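PDB 6AF4: HigA antitoxin from Streptococcus pneumoniae TIGR4, which probably binds DNA through a helix-turn-helix domain, as the antitoxin half of a toxin-antitoxin pair. Local coordinates for residues H[69-73]-H[74-78]; H[6-10]-H[11-15]; H[79-83]-H[84-88]. All blocks are in the same frame, centred on the assembly; numbering follows the deposited sequence.

Interaction 1. Residues H[69-73]-H[74-78]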
loop_
_atom_site.group_PDB
_atom_site.type_symbol
_atom_site.label_atom_id
_atom_site.label_comp_id
_atom_site.label_asym_id
_atom_site.label_seq_id
_atom_site.Cartn_x
_atom_site.Cartn_y
_atom_site.Cartn_z
ATOM N N THR H 69 -7.432 -9.846 5.112
ATOM C CA THR H 69 -6.041 -9.929 4.677
ATOM C C THR H 69 -5.683 -8.672 3.890
ATOM O O THR H 69 -6.441 -8.238 3.024
ATOM C CB THR H 69 -5.764 -11.177 3.808
ATOM O OG1 THR H 69 -6.162 -10.924 2.455
ATOM C CG2 THR H 69 -6.505 -12.393 4.347
ATOM N N SER H 70 -4.532 -8.086 4.201
ATOM C CA SER H 70 -4.119 -6.840 3.567
ATOM C C SER H 70 -3.786 -7.063 2.091
ATOM O O SER H 70 -3.085 -8.013 1.744
ATOM C CB SER H 70 -2.919 -6.241 4.307
ATOM O OG SER H 70 -2.575 -4.965 3.795
ATOM N N PRO H 71 -4.211 -6.161 1.240
ATOM C CA PRO H 71 -3.959 -6.252 -0.190
ATOM C C PRO H 71 -2.536 -5.968 -0.645
ATOM O O PRO H 71 -1.745 -5.391 0.053
ATOM C CB PRO H 71 -4.912 -5.224 -0.771
ATOM C CG PRO H 71 -5.188 -4.321 0.338
ATOM C CD PRO H 71 -5.259 -5.195 1.525
ATOM N N GLN H 72 -2.202 -6.474 -1.811
ATOM C CA GLN H 72 -0.952 -6.147 -2.419
ATOM C C GLN H 72 -1.017 -4.742 -2.966
ATOM O O GLN H 72 -2.041 -4.269 -3.392
ATOM C CB GLN H 72 -0.596 -7.187 -3.465
ATOM C CG GLN H 72 -0.621 -8.593 -2.886
ATOM C CD GLN H 72 -0.032 -9.653 -3.790
ATOM O OE1 GLN H 72 0.956 -9.431 -4.475
ATOM N NE2 GLN H 72 -0.636 -10.825 -3.778
ATOM N N LEU H 73 0.102 -4.076 -2.963
ATOM C CA LEU H 73 0.154 -2.695 -3.318
ATOM C C LEU H 73 -0.296 -2.457 -4.737
ATOM O O LEU H 73 -0.818 -1.425 -5.040
ATOM C CB LEU H 73 1.560 -2.200 -3.099
ATOM C CG LEU H 73 1.846 -0.731 -3.264
ATOM C CD1 LEU H 73 1.017 0.087 -2.299
ATOM C CD2 LEU H 73 3.319 -0.567 -2.976
ATOM N N ASP H 74 -0.021 -3.395 -5.616
ATOM C CA ASP H 74 -0.269 -3.256 -7.023
ATOM C C ASP H 74 -1.741 -3.257 -7.330
ATOM O O ASP H 74 -2.202 -2.511 -8.152
ATOM C CB ASP H 74 0.492 -4.317 -7.794
ATOM C CG ASP H 74 1.956 -4.002 -7.899
ATOM O OD1 ASP H 74 2.325 -2.828 -7.766
ATOM O OD2 ASP H 74 2.740 -4.928 -8.106
ATOM N N THR H 75 -2.470 -4.111 -6.640
ATOM C CA THR H 75 -3.911 -4.210 -6.801
ATOM C C THR H 75 -4.608 -2.957 -6.280
ATOM O O THR H 75 -5.549 -2.461 -6.899
ATOM C CB THR H 75 -4.463 -5.443 -6.067
ATOM O OG1 THR H 75 -4.270 -5.285 -4.655
ATOM C CG2 THR H 75 -3.744 -6.700 -6.528
ATOM N N VAL H 76 -4.142 -2.450 -5.140
ATOM C CA VAL H 76 -4.699 -1.238 -4.547
ATOM C C VAL H 76 -4.553 -0.055 -5.494
ATOM O O VAL H 76 -5.505 0.693 -5.717
ATOM C CB VAL H 76 -4.017 -0.890 -3.202
ATOM C CG1 VAL H 76 -4.543 0.434 -2.659
ATOM C CG2 VAL H 76 -4.234 -1.997 -2.195
ATOM N N LEU H 77 -3.355 0.104 -6.051
ATOM C CA LEU H 77 -3.077 1.183 -6.993
ATOM C C LEU H 77 -3.925 1.065 -8.257
ATOM O O LEU H 77 -4.331 2.074 -8.832
ATOM C CB LEU H 77 -1.590 1.201 -7.358
ATOM C CG LEU H 77 -0.615 1.639 -6.263
ATOM C CD1 LEU H 77 0.819 1.283 -6.639
ATOM C CD2 LEU H 77 -0.745 3.129 -5.992
ATOM N N LYS H 78 -4.191 -0.168 -8.683
ATOM C CA LYS H 78 -5.034 -0.419 -9.849
ATOM C C LYS H 78 -6.481 -0.012 -9.591
ATOM O O LYS H 78 -7.084 0.715 -10.385
ATOM C CB LYS H 78 -4.985 -1.896 -10.249
ATOM C CG LYS H 78 -3.731 -2.316 -10.999
ATOM C CD LYS H 78 -3.884 -3.726 -11.553
ATOM C CE LYS H 78 -2.562 -4.279 -12.057
ATOM N NZ LYS H 78 -2.718 -5.662 -12.590
#
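Thr75 OG1 sits between its own backbone N and carbonyl carbon (chi1 65°), which drops the hydroxyl back onto the carbonyl oxygen of Gln72. In Val76, a chi1 of 176° sends CG1 away from the backbone N and turns the other methyl, CG2, to the ring of Pro71. The hydroxyl of Thr75 donates through OG1 to Gln72 O at 2.8 Å, tilted 22° from the carbonyl plane. Val76 N reaches the same oxygen, Gln72 O, at 3.3 Å, nearly in line with the C=O bond. Two donors therefore grip the carbonyl of the residue at the N-cap position, and a weak bond from Thr75 N adds to them. One residue on, Leu77 N donates to Leu73 O at 3.1 Å, and the regular helical pattern is under way.

The apolar half begins just before Gln72. Pro71 lays CB and CG against one branch of Val76, with CG 3.6 Å from Val76 CG2, and the two side chains meet at a slant. Pro71 CB also comes within 3.9 Å of Thr75 OG1, so the ring flanks the Thr75 hydroxyl. At the first residue of the helix, Leu73 sends its side chain toward Leu77, whose CD1 lies 4.1 Å from Leu73 CG.

Asp74 directs its carboxylate to another partner: OD1 forms a salt bridge with Arg29 of the second subunit. Ser70 OG accepts from Asp74 N of that subunit, so the start of the helix is also part of the dimer interface. The loop after helix 58-65 ends here, and helix 73-82 begins with Leu73; Leu73, Val76 and Leu77 all pack on Leu87 of strand 85-91.

Interaction 2. Residues H[6-10]-H[11-15]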
loop_
_atom_site.group_PDB
_atom_site.type_symbol
_atom_site.label_atom_id
_atom_site.label_comp_id
_atom_site.label_asym_id
_atom_site.label_seq_id
_atom_site.Cartn_x
_atom_site.Cartn_y
_atom_site.Cartn_z
ATOM N N ILE H 6 -24.684 11.721 27.712
ATOM C CA ILE H 6 -23.782 11.773 26.569
ATOM C C ILE H 6 -22.340 11.776 27.042
ATOM O O ILE H 6 -21.859 12.747 27.626
ATOM C CB ILE H 6 -24.060 12.998 25.690
ATOM C CG1 ILE H 6 -25.531 12.988 25.283
ATOM C CG2 ILE H 6 -23.154 13.005 24.467
ATOM C CD1 ILE H 6 -26.004 11.618 24.827
ATOM N N GLY H 7 -21.655 10.674 26.766
ATOM C CA GLY H 7 -20.350 10.420 27.338
ATOM C C GLY H 7 -19.188 10.755 26.430
ATOM O O GLY H 7 -19.244 11.705 25.646
ATOM N N SER H 8 -18.127 9.963 26.558
ATOM C CA SER H 8 -16.859 10.200 25.876
ATOM C C SER H 8 -16.978 10.308 24.356
ATOM O O SER H 8 -17.762 9.597 23.721
ATOM C CB SER H 8 -15.867 9.085 26.221
ATOM O OG SER H 8 -15.906 8.757 27.599
ATOM N N ASN H 9 -16.190 11.212 23.785
ATOM C CA ASN H 9 -16.056 11.334 22.344
ATOM C C ASN H 9 -15.221 10.175 21.811
ATOM O O ASN H 9 -14.270 9.737 22.460
ATOM C CB ASN H 9 -15.418 12.679 21.981
ATOM C CG ASN H 9 -15.454 12.973 20.486
ATOM O OD1 ASN H 9 -15.243 12.089 19.652
ATOM N ND2 ASN H 9 -15.718 14.226 20.144
ATOM N N TRP H 10 -15.580 9.688 20.625
ATOM C CA TRP H 10 -14.907 8.545 20.019
ATOM C C TRP H 10 -13.437 8.830 19.710
ATOM O O TRP H 10 -12.596 7.941 19.833
ATOM C CB TRP H 10 -15.648 8.119 18.747
ATOM C CG TRP H 10 -14.850 7.273 17.791
ATOM C CD1 TRP H 10 -14.522 7.585 16.505
ATOM C CD2 TRP H 10 -14.285 5.975 18.050
ATOM N NE1 TRP H 10 -13.791 6.563 15.944
ATOM C CE2 TRP H 10 -13.633 5.574 16.863
ATOM C CE3 TRP H 10 -14.274 5.128 19.156
ATOM C CZ2 TRP H 10 -12.973 4.345 16.769
ATOM C CZ3 TRP H 10 -13.618 3.913 19.054
ATOM C CH2 TRP H 10 -12.975 3.534 17.868
ATOM N N LYS H 11 -13.132 10.064 19.318
ATOM C CA LYS H 11 -11.750 10.469 19.058
ATOM C C LYS H 11 -10.848 10.210 20.264
ATOM O O LYS H 11 -9.708 9.779 20.110
ATOM C CB LYS H 11 -11.680 11.948 18.679
ATOM C CG LYS H 11 -12.446 12.321 17.429
ATOM C CD LYS H 11 -12.293 13.802 17.133
ATOM C CE LYS H 11 -13.220 14.242 16.015
ATOM N NZ LYS H 11 -12.877 13.576 14.732
ATOM N N ASP H 12 -11.364 10.477 21.460
ATOM C CA ASP H 12 -10.611 10.233 22.687
ATOM C C ASP H 12 -10.526 8.743 22.993
ATOM O O ASP H 12 -9.448 8.221 23.282
ATOM C CB ASP H 12 -11.248 10.966 23.866
ATOM C CG ASP H 12 -11.307 12.464 23.657
ATOM O OD1 ASP H 12 -10.430 13.006 22.950
ATOM O OD2 ASP H 12 -12.236 13.100 24.199
ATOM N N VAL H 13 -11.667 8.065 22.929
ATOM C CA VAL H 13 -11.724 6.628 23.172
ATOM C C VAL H 13 -10.786 5.866 22.234
ATOM O O VAL H 13 -10.060 4.968 22.663
ATOM C CB VAL H 13 -13.163 6.101 23.011
ATOM C CG1 VAL H 13 -13.191 4.577 23.025
ATOM C CG2 VAL H 13 -14.056 6.676 24.103
ATOM N N ARG H 14 -10.792 6.248 20.960
ATOM C CA ARG H 14 -9.950 5.614 19.948
ATOM C C ARG H 14 -8.461 5.790 20.250
ATOM O O ARG H 14 -7.671 4.854 20.115
ATOM C CB ARG H 14 -10.269 6.186 18.563
ATOM C CG ARG H 14 -9.572 5.478 17.420
ATOM C CD ARG H 14 -9.873 6.146 16.087
ATOM N NE ARG H 14 -9.625 5.241 14.969
ATOM C CZ ARG H 14 -9.219 5.629 13.765
ATOM N NH1 ARG H 14 -9.004 6.913 13.516
ATOM N NH2 ARG H 14 -9.021 4.728 12.812
ATOM N N ALA H 15 -8.088 6.998 20.658
ATOM C CA ALA H 15 -6.698 7.314 20.955
ATOM C C ALA H 15 -6.185 6.520 22.156
ATOM O O ALA H 15 -5.003 6.187 22.225
ATOM C CB ALA H 15 -6.537 8.809 21.199
#
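Asn9 caps the first turn of helix 10-17: its OD1 accepts from Lys11 N at 2.9 Å, with the N-H pointing well at the oxygen (160°) but the donor tilted 33° from the amide plane. The side chain gets there with CG anti to the backbone N (chi1 -171°) and runs alongside that of Lys11, whose CG passes 3.6 Å from Asn9 OD1. Through its backbone, Asn9 O takes Val13 N at 3.1 Å and, weakly, Asp12 N. Arg14 N follows with a bond to Trp10 O at 2.7 Å.

Beyond these bonds, Arg14 lies across the indole of Trp10. Its CB stands over one face, 3.7 Å from the centroid of the six-membered ring, a CH-pi contact. The extended chain then carries CG and CD past Trp10 CZ2, each at 3.6 Å. Val13 splits its methyls: CG1 is 4.0 Å from Trp10 CZ3, while CG2 packs on Ser8 CB.

The polar ends turn elsewhere. Trp10 NE1 binds an acidic side chain of another protein, Arg14 NE a polar side chain of that same chain, and Arg14 NH2 pairs with Asp27. Asn9 also joins an antiparallel sheet with a strand of that protein. Together these features make a strand-to-helix junction with an asparagine N-cap, embedded in a protein-protein interface.

Interaction 3. Residues H[79-83]-H[84-88]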
loop_
_atom_site.group_PDB
_atom_site.type_symbol
_atom_site.label_atom_id
_atom_site.label_comp_id
_atom_site.label_asym_id
_atom_site.label_seq_id
_atom_site.Cartn_x
_atom_site.Cartn_y
_atom_site.Cartn_z
ATOM N N VAL H 79 -7.033 -0.492 -8.483
ATOM C CA VAL H 79 -8.414 -0.195 -8.122
ATOM C C VAL H 79 -8.618 1.304 -7.910
ATOM O O VAL H 79 -9.602 1.876 -8.379
ATOM C CB VAL H 79 -8.838 -0.959 -6.855
ATOM C CG1 VAL H 79 -10.213 -0.505 -6.392
ATOM C CG2 VAL H 79 -8.823 -2.460 -7.114
ATOM N N LEU H 80 -7.676 1.937 -7.218
ATOM C CA LEU H 80 -7.753 3.374 -6.961
ATOM C C LEU H 80 -7.679 4.194 -8.249
ATOM O O LEU H 80 -8.355 5.214 -8.383
ATOM C CB LEU H 80 -6.639 3.808 -6.003
ATOM C CG LEU H 80 -6.787 3.402 -4.535
ATOM C CD1 LEU H 80 -5.585 3.867 -3.728
ATOM C CD2 LEU H 80 -8.078 3.952 -3.947
ATOM N N ALA H 81 -6.855 3.743 -9.192
ATOM C CA ALA H 81 -6.657 4.455 -10.453
ATOM C C ALA H 81 -7.954 4.568 -11.244
ATOM O O ALA H 81 -8.228 5.597 -11.861
ATOM C CB ALA H 81 -5.591 3.769 -11.285
ATOM N N SER H 82 -8.748 3.502 -11.219
ATOM C CA SER H 82 -10.048 3.492 -11.881
ATOM C C SER H 82 -10.986 4.519 -11.256
ATOM O O SER H 82 -11.878 5.050 -11.922
ATOM C CB SER H 82 -10.677 2.099 -11.805
ATOM O OG SER H 82 -9.764 1.100 -12.222
ATOM N N LEU H 83 -10.773 4.793 -9.973
ATOM C CA LEU H 83 -11.641 5.687 -9.213
ATOM C C LEU H 83 -11.100 7.113 -9.167
ATOM O O LEU H 83 -11.718 8.001 -8.577
ATOM C CB LEU H 83 -11.835 5.158 -7.788
ATOM C CG LEU H 83 -12.920 4.103 -7.539
ATOM C CD1 LEU H 83 -12.749 2.896 -8.433
ATOM C CD2 LEU H 83 -12.917 3.677 -6.083
ATOM N N GLY H 84 -9.941 7.327 -9.779
ATOM C CA GLY H 84 -9.362 8.654 -9.853
ATOM C C GLY H 84 -8.447 9.003 -8.697
ATOM O O GLY H 84 -8.064 10.161 -8.538
ATOM N N LYS H 85 -8.097 8.010 -7.885
ATOM C CA LYS H 85 -7.148 8.231 -6.797
ATOM C C LYS H 85 -5.924 7.329 -6.925
ATOM O O LYS H 85 -5.861 6.479 -7.816
ATOM C CB LYS H 85 -7.817 8.000 -5.439
ATOM C CG LYS H 85 -8.613 9.185 -4.914
ATOM C CD LYS H 85 -10.045 9.168 -5.410
ATOM C CE LYS H 85 -10.849 10.286 -4.771
ATOM N NZ LYS H 85 -12.307 10.148 -5.038
ATOM N N THR H 86 -4.964 7.519 -6.021
ATOM C CA THR H 86 -3.755 6.699 -5.959
ATOM C C THR H 86 -3.046 7.057 -4.638
ATOM O O THR H 86 -3.490 7.960 -3.931
ATOM C CB THR H 86 -2.884 6.917 -7.259
ATOM O OG1 THR H 86 -3.298 5.975 -8.258
ATOM C CG2 THR H 86 -1.378 6.763 -7.057
ATOM N N LEU H 87 -1.969 6.354 -4.298
ATOM C CA LEU H 87 -1.237 6.582 -3.061
ATOM C C LEU H 87 0.013 7.424 -3.282
ATOM O O LEU H 87 0.639 7.355 -4.338
ATOM C CB LEU H 87 -0.851 5.248 -2.425
ATOM C CG LEU H 87 -2.011 4.336 -2.035
ATOM C CD1 LEU H 87 -1.493 2.976 -1.597
ATOM C CD2 LEU H 87 -2.833 4.984 -0.932
ATOM N N ALA H 88 0.355 8.233 -2.283
ATOM C CA ALA H 88 1.591 9.008 -2.303
ATOM C C ALA H 88 2.346 8.829 -0.993
ATOM O O ALA H 88 1.742 8.562 0.046
ATOM C CB ALA H 88 1.296 10.478 -2.550
#
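Helix 73-82 ends in a Schellman motif: Gly84 takes a positive phi (90°), which glycine adopts readily, Lys85 N donates to Leu80 O at 2.9 Å, a weak bond from Gly84 N to Ala81 O at 3.2 Å is the second of the motif, and the chain turns into strand 85-91.

Leu80 is the main side chain on the helical side. A chi1 of -73° swings its branches toward the strand, bringing CD1 to Leu87. CB comes within 3.3 Å of Lys85 O, while CD1 touches both Thr86 CA and Leu87 CG at 4.0 Å. Leu80 and Leu87 meet nearly at right angles, one branch of the helix residue set against the branching carbon of the other. The carbonyl of Leu80 is held as well: Lys85 N approaches Leu80 O from above the carbonyl plane, and Leu83 N, from within the last turn, reaches it from the opposite face, so the oxygen is gripped from both sides. Lys85 bends at chi2 (88°) and folds back along the turn, its CD 3.8 Å from Leu83 O; its NZ makes a long, weak ion pair with Glu35.

Around the junction, Leu83 leans on helices 20-40 and 47-54. Residues 85-88 pair antiparallel with a strand of the second subunit, so the sheet continues through the dimer, where Leu87 meets Leu87 of that subunit and Thr86 packs on Leu24 of the same chain. On the strand itself, the hydroxyl of Thr86 turns back on the preceding peptide, OG1 donating to Lys85 O at 2.6 Å.

How the interactions relate
Along the chain the order is interaction 2, interaction 1, interaction 3. Interactions 1 and 3 are the two ends of helix 73-82, their centres about 11 Å apart, and they touch where Leu77 CD2 packs on Thr86 CG2 at 3.8 Å. Both belong to the helix-turn-helix region of the chain and both touch the second subunit, so one helix and the strand after it help to build the dimer. Interaction 2 stands apart, about 31 Å from either of the others between centres and on the opposite side of the chain's centre. There the N-terminal strand and helix meet a different protein, separating that interface from the dimeric, probably DNA-binding, part.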